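Local coordinates for protein S-adenosylmethionine dependent methyltransferase (Mesorhizobium loti, PDB 3BKW) that probably transfers methyl groups from S-adenosylmethionine to an acceptor substrate, at residues A37-V42 with L110-L115; R128-A133 with S204-E209. One frame throughout, in Å; residues are numbered along the deposited sequence.

Overall arrangement
The two contacts are joined to the same mixed seven-stranded sheet, and their centres lie about 14 Å apart. Contact 1 is buried and sets the chain after helix 32-38 over strand 108-114, on one face of the sheet. Contact 2 is only partly buried and lies nearer the surface. It joins helix 123-133 to the turn that leads into strand 207-213, an outermost strand of the sheet within this chain. Contact 1 is purely apolar between its segments. Contact 2 mixes ring packing with water bridges beside it. The two meet directly: Ala111 CB packs on Val130 CG1 at 3.5 Å, where the central strand touches the helix that follows it.

Contact 1: residues A37-V42 with L110-L115; sequences AMLPEV and LAYSSL. With EDO (1,2-ethanediol), chain I.
Leu39, Pro40 and Val42 pack on Leu110, and Leu39 also reaches Tyr112, while the backbones stay well apart, with Pro40 CA 8.0 Å from Leu110 CA. Residues 39-42 form the connection after helix 32-38. Residues 110-114 are strand. Leu110 is the hub. Its CG stands anti to the backbone N (chi1 172°), which sends both methyls up against the connection. Leu110 CD1 lies 3.8 Å from Pro40 CD. Leu110 CD2 meets Val42 CG1 at 4.0 Å. Leu39 crosses Leu110 at about a right angle, with Leu39 CD2 4.2 Å from Leu110 CD2. The same Leu39 CD2 reaches Tyr112 CD1 at 3.9 Å, coming obliquely to the ring. An alanine in place of Pro40 would remove the CG and CD that cover Leu110 CD1, and would probably leave a gap over that methyl. Pro40 O also accepts a hydrogen bond from O2 of a 1,2-ethanediol, 2.8 Å away, probably from the crystallisation liquor. Around the contact, Tyr112 stacks with Phe57, and Leu39 also touches Trp32 and Val141. Strand 108-114 runs between the parallel strands 46-50 and 138-145. The arrangement is an apolar layer on one face of the Rossmann-like sheet of class I methyltransferases, in the strand order 3-2-1-4-5-7-6.

Contact 2: residues R128-A133 with S204-E209; sequences RTVHQA and SGFAIE. With EDO (1,2-ethanediol), chain E.
Aromatic packing joins His131 and Phe206 at the centre of this contact. The pair is T-shaped: an edge of the imidazole meets a face of the Phe206 ring, with planes at 90° and centroids 5.3 Å apart. His131 CD2 sits over the centre of the phenyl ring. The His131 CG is anti to the backbone N (chi1 -178°), which carries the imidazole out from helix 123-133 across the turn. Phe206 CZ in turn reaches under the helix, 3.7 Å from His131 CA. Val130 CG1 adds an apolar touch at the edge of the same phenyl ring. Leu201 and Ala241 also pack on Phe206.

Backbone groups of the turn meet the imidazole as well. Ser204 O lies over one face of the ring, offset toward its rim, and is 3.4 Å from His131 CG. Gly205 has positive phi and closes helix 194-203 in a Schellman motif. A CB there would clash with His131 NE2, besides being jammed against the preceding carbonyl O.

Waters make the polar links. One is in the plane of the imidazole, 2.9 Å from His131 NE2, and donates to Gly205 O. Another accepts from Arg128 NH1 and donates to Ser204 OG, 2.8 Å away. Ser204 OG also hydrogen-bonds to Ala200 O in the last turn of helix 194-203. The aliphatic part of Arg128 passes Ser204, with Arg128 CG 3.5 Å from Ser204 OG.

A 1,2-ethanediol, probably from the crystallisation liquor, takes the guanidinium edge. Its O1 receives bonds from both Arg128 NH1 and NH2, the latter at 3.1 Å.

The chemistry implies a junction held by ring packing inside and by water-mediated bonds toward solvent, with a glycine turn shaped closely to the histidine.

Contact 1: residues A37-V42 with L110-L115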
loop_
_atom_site.group_PDB
_atom_site.type_symbol
_atom_site.label_atom_id
_atom_site.label_comp_id
_atom_site.label_asym_id
_atom_site.label_seq_id
_atom_site.Cartn_x
_atom_site.Cartn_y
_atom_site.Cartn_z
ATOM N N ALA A 37 2.015 -14.081 -11.511
ATOM C CA ALA A 37 1.907 -14.833 -10.253
ATOM C C ALA A 37 0.693 -14.450 -9.403
ATOM O O ALA A 37 0.193 -15.273 -8.624
ATOM C CB ALA A 37 3.169 -14.685 -9.447
HETATM N N MSE A 38 0.214 -13.214 -9.587
HETATM C CA MSE A 38 -0.938 -12.669 -8.873
HETATM C C MSE A 38 -2.280 -13.025 -9.496
HETATM O O MSE A 38 -3.321 -12.907 -8.845
HETATM C CB MSE A 38 -0.782 -11.161 -8.769
HETATM C CG MSE A 38 0.419 -10.756 -7.949
HETATM SE SE MSE A 38 0.882 -8.907 -8.167
HETATM C CE MSE A 38 -0.812 -8.077 -7.701
ATOM N N LEU A 39 -2.263 -13.497 -10.741
ATOM C CA LEU A 39 -3.483 -13.857 -11.439
ATOM C C LEU A 39 -4.089 -15.117 -10.868
ATOM O O LEU A 39 -3.372 -15.956 -10.329
ATOM C CB LEU A 39 -3.195 -14.147 -12.915
ATOM C CG LEU A 39 -2.636 -13.018 -13.773
ATOM C CD1 LEU A 39 -2.231 -13.609 -15.139
ATOM C CD2 LEU A 39 -3.672 -11.885 -13.899
ATOM N N PRO A 40 -5.417 -15.263 -10.989
ATOM C CA PRO A 40 -6.009 -16.541 -10.646
ATOM C C PRO A 40 -5.674 -17.526 -11.787
ATOM O O PRO A 40 -5.153 -17.103 -12.823
ATOM C CB PRO A 40 -7.502 -16.220 -10.663
ATOM C CG PRO A 40 -7.612 -15.176 -11.717
ATOM C CD PRO A 40 -6.436 -14.318 -11.491
ATOM N N GLU A 41 -5.951 -18.813 -11.598
ATOM C CA GLU A 41 -5.842 -19.758 -12.709
ATOM C C GLU A 41 -6.800 -19.267 -13.824
ATOM O O GLU A 41 -7.987 -19.086 -13.579
ATOM C CB GLU A 41 -6.191 -21.175 -12.244
ATOM C CG GLU A 41 -6.335 -22.201 -13.368
ATOM C CD GLU A 41 -5.098 -22.328 -14.228
ATOM O OE1 GLU A 41 -4.006 -22.556 -13.659
ATOM O OE2 GLU A 41 -5.233 -22.213 -15.464
ATOM N N VAL A 42 -6.270 -19.043 -15.023
ATOM C CA VAL A 42 -7.059 -18.464 -16.128
ATOM C C VAL A 42 -7.862 -19.481 -16.930
ATOM O O VAL A 42 -8.707 -19.084 -17.731
ATOM C CB VAL A 42 -6.203 -17.568 -17.083
ATOM C CG1 VAL A 42 -5.548 -16.389 -16.303
ATOM C CG2 VAL A 42 -5.163 -18.382 -17.865
ATOM N N LEU A 110 -12.323 -12.348 -14.563
ATOM C CA LEU A 110 -11.068 -11.646 -14.344
ATOM C C LEU A 110 -10.996 -10.408 -15.205
ATOM O O LEU A 110 -11.300 -10.473 -16.385
ATOM C CB LEU A 110 -9.884 -12.565 -14.726
ATOM C CG LEU A 110 -8.452 -11.998 -14.750
ATOM C CD1 LEU A 110 -8.053 -11.470 -13.369
ATOM C CD2 LEU A 110 -7.467 -13.021 -15.287
ATOM N N ALA A 111 -10.599 -9.294 -14.596
ATOM C CA ALA A 111 -10.264 -8.075 -15.304
ATOM C C ALA A 111 -8.756 -7.866 -15.117
ATOM O O ALA A 111 -8.238 -7.966 -14.001
ATOM C CB ALA A 111 -11.062 -6.885 -14.797
ATOM N N TYR A 112 -8.055 -7.657 -16.221
ATOM C CA TYR A 112 -6.613 -7.420 -16.245
ATOM C C TYR A 112 -6.305 -6.097 -16.906
ATOM O O TYR A 112 -6.967 -5.722 -17.851
ATOM C CB TYR A 112 -5.939 -8.528 -17.030
ATOM C CG TYR A 112 -4.444 -8.372 -17.268
ATOM C CD1 TYR A 112 -3.516 -8.845 -16.326
ATOM C CD2 TYR A 112 -3.946 -7.734 -18.420
ATOM C CE1 TYR A 112 -2.126 -8.716 -16.549
ATOM C CE2 TYR A 112 -2.560 -7.601 -18.650
ATOM C CZ TYR A 112 -1.663 -8.097 -17.716
ATOM O OH TYR A 112 -0.300 -7.962 -17.987
ATOM N N SER A 113 -5.278 -5.406 -16.418
ATOM C CA SER A 113 -4.813 -4.185 -17.059
ATOM C C SER A 113 -3.345 -3.917 -16.790
ATOM O O SER A 113 -2.939 -3.817 -15.642
ATOM C CB SER A 113 -5.634 -2.999 -16.592
ATOM O OG SER A 113 -5.257 -1.826 -17.307
ATOM N N SER A 114 -2.558 -3.806 -17.854
ATOM C CA SER A 114 -1.144 -3.480 -17.757
ATOM C C SER A 114 -0.875 -2.028 -18.142
ATOM O O SER A 114 -1.062 -1.637 -19.301
ATOM C CB SER A 114 -0.321 -4.397 -18.658
ATOM O OG SER A 114 1.034 -3.963 -18.715
ATOM N N LEU A 115 -0.466 -1.243 -17.150
ATOM C CA LEU A 115 0.047 0.111 -17.373
ATOM C C LEU A 115 -0.863 1.028 -18.176
ATOM O O LEU A 115 -0.426 1.727 -19.102
ATOM C CB LEU A 115 1.443 -0.008 -18.001
ATOM C CG LEU A 115 2.463 -0.856 -17.234
ATOM C CD1 LEU A 115 3.809 -0.889 -17.984
ATOM C CD2 LEU A 115 2.626 -0.364 -15.799
HETATM C C1 EDO I . -1.299 -19.608 -15.189
HETATM O O1 EDO I . -1.191 -20.576 -16.237
HETATM C C2 EDO I . -2.759 -19.183 -15.085
HETATM O O2 EDO I . -2.929 -17.995 -14.291
#

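Contact 2: residues R128-A133 with S204-E209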
loop_
_atom_site.group_PDB
_atom_site.type_symbol
_atom_site.label_atom_id
_atom_site.label_comp_id
_atom_site.label_asym_id
_atom_site.label_seq_id
_atom_site.Cartn_x
_atom_site.Cartn_y
_atom_site.Cartn_z
ATOM N N ARG A 128 -15.592 1.041 -10.200
ATOM C CA ARG A 128 -17.008 0.670 -10.024
ATOM C C ARG A 128 -17.549 -0.085 -11.233
ATOM O O ARG A 128 -18.308 -1.044 -11.078
ATOM C CB ARG A 128 -17.876 1.876 -9.704
ATOM C CG ARG A 128 -17.497 2.522 -8.382
ATOM C CD ARG A 128 -18.411 3.681 -8.047
ATOM N NE ARG A 128 -18.410 4.831 -8.984
ATOM C CZ ARG A 128 -17.692 5.954 -8.862
ATOM N NH1 ARG A 128 -16.837 6.126 -7.869
ATOM N NH2 ARG A 128 -17.829 6.928 -9.769
ATOM N N THR A 129 -17.123 0.329 -12.421
ATOM C CA THR A 129 -17.512 -0.324 -13.672
ATOM C C THR A 129 -16.965 -1.743 -13.735
ATOM O O THR A 129 -17.700 -2.687 -14.076
ATOM C CB THR A 129 -17.070 0.527 -14.872
ATOM O OG1 THR A 129 -17.811 1.753 -14.835
ATOM C CG2 THR A 129 -17.342 -0.157 -16.202
ATOM N N VAL A 130 -15.692 -1.900 -13.383
ATOM C CA VAL A 130 -15.072 -3.227 -13.340
ATOM C C VAL A 130 -15.760 -4.097 -12.283
ATOM O O VAL A 130 -16.059 -5.264 -12.548
ATOM C CB VAL A 130 -13.539 -3.134 -13.164
ATOM C CG1 VAL A 130 -12.912 -4.537 -12.922
ATOM C CG2 VAL A 130 -12.896 -2.472 -14.387
ATOM N N HIS A 131 -16.051 -3.527 -11.112
ATOM C CA HIS A 131 -16.713 -4.290 -10.047
ATOM C C HIS A 131 -18.037 -4.902 -10.530
ATOM O O HIS A 131 -18.253 -6.101 -10.357
ATOM C CB HIS A 131 -16.914 -3.432 -8.791
ATOM C CG HIS A 131 -17.531 -4.168 -7.646
ATOM N ND1 HIS A 131 -18.895 -4.283 -7.484
ATOM C CD2 HIS A 131 -16.973 -4.803 -6.592
ATOM C CE1 HIS A 131 -19.149 -4.965 -6.382
ATOM N NE2 HIS A 131 -18.000 -5.296 -5.824
ATOM N N GLN A 132 -18.895 -4.108 -11.169
ATOM C CA GLN A 132 -20.197 -4.634 -11.654
ATOM C C GLN A 132 -20.073 -5.643 -12.814
ATOM O O GLN A 132 -20.942 -6.505 -12.973
ATOM C CB GLN A 132 -21.200 -3.514 -11.969
ATOM C CG GLN A 132 -20.871 -2.573 -13.111
ATOM C CD GLN A 132 -21.212 -3.109 -14.490
ATOM O OE1 GLN A 132 -22.339 -3.560 -14.734
ATOM N NE2 GLN A 132 -20.260 -3.020 -15.411
ATOM N N ALA A 133 -19.003 -5.517 -13.607
ATOM C CA ALA A 133 -18.721 -6.427 -14.716
ATOM C C ALA A 133 -18.235 -7.792 -14.244
ATOM O O ALA A 133 -18.390 -8.775 -14.972
ATOM C CB ALA A 133 -17.670 -5.808 -15.668
ATOM N N SER A 204 -15.192 1.081 -3.736
ATOM C CA SER A 204 -15.841 0.535 -4.935
ATOM C C SER A 204 -16.389 -0.900 -4.769
ATOM O O SER A 204 -17.057 -1.397 -5.676
ATOM C CB SER A 204 -14.889 0.630 -6.142
ATOM O OG SER A 204 -14.586 1.989 -6.437
ATOM N N GLY A 205 -16.105 -1.562 -3.647
ATOM C CA GLY A 205 -16.609 -2.908 -3.342
ATOM C C GLY A 205 -15.620 -4.058 -3.371
ATOM O O GLY A 205 -16.014 -5.203 -3.118
ATOM N N PHE A 206 -14.344 -3.762 -3.615
ATOM C CA PHE A 206 -13.300 -4.783 -3.708
ATOM C C PHE A 206 -12.650 -5.043 -2.360
ATOM O O PHE A 206 -12.575 -4.154 -1.508
ATOM C CB PHE A 206 -12.178 -4.363 -4.684
ATOM C CG PHE A 206 -12.577 -4.369 -6.133
ATOM C CD1 PHE A 206 -12.550 -5.556 -6.864
ATOM C CD2 PHE A 206 -12.935 -3.189 -6.782
ATOM C CE1 PHE A 206 -12.891 -5.582 -8.218
ATOM C CE2 PHE A 206 -13.254 -3.194 -8.160
ATOM C CZ PHE A 206 -13.242 -4.403 -8.874
ATOM N N ALA A 207 -12.179 -6.274 -2.194
ATOM C CA ALA A 207 -11.337 -6.646 -1.076
ATOM C C ALA A 207 -9.929 -6.642 -1.655
ATOM O O ALA A 207 -9.720 -7.185 -2.734
ATOM C CB ALA A 207 -11.684 -8.001 -0.590
ATOM N N ILE A 208 -8.961 -6.033 -0.968
ATOM C CA ILE A 208 -7.553 -6.069 -1.425
ATOM C C ILE A 208 -7.022 -7.483 -1.158
ATOM O O ILE A 208 -7.134 -8.008 -0.038
ATOM C CB ILE A 208 -6.641 -5.050 -0.684
ATOM C CG1 ILE A 208 -7.237 -3.633 -0.727
ATOM C CG2 ILE A 208 -5.192 -5.101 -1.213
ATOM C CD1 ILE A 208 -7.610 -3.135 -2.148
ATOM N N GLU A 209 -6.460 -8.103 -2.188
ATOM C CA GLU A 209 -5.903 -9.451 -2.105
ATOM C C GLU A 209 -4.372 -9.469 -2.035
ATOM O O GLU A 209 -3.796 -10.262 -1.292
ATOM C CB GLU A 209 -6.407 -10.290 -3.283
ATOM C CG GLU A 209 -5.918 -11.735 -3.284
ATOM C CD GLU A 209 -6.659 -12.612 -4.272
ATOM O OE1 GLU A 209 -7.891 -12.737 -4.131
ATOM O OE2 GLU A 209 -6.004 -13.216 -5.156
HETATM C C1 EDO E . -15.429 10.012 -8.320
HETATM O O1 EDO E . -15.487 8.763 -9.011
HETATM C C2 EDO E . -16.531 10.073 -7.267
HETATM O O2 EDO E . -16.474 8.969 -6.342
HETATM O O HOH W 1 -15.954 4.251 -5.585
HETATM O O HOH W 2 -17.994 -7.286 -3.703
#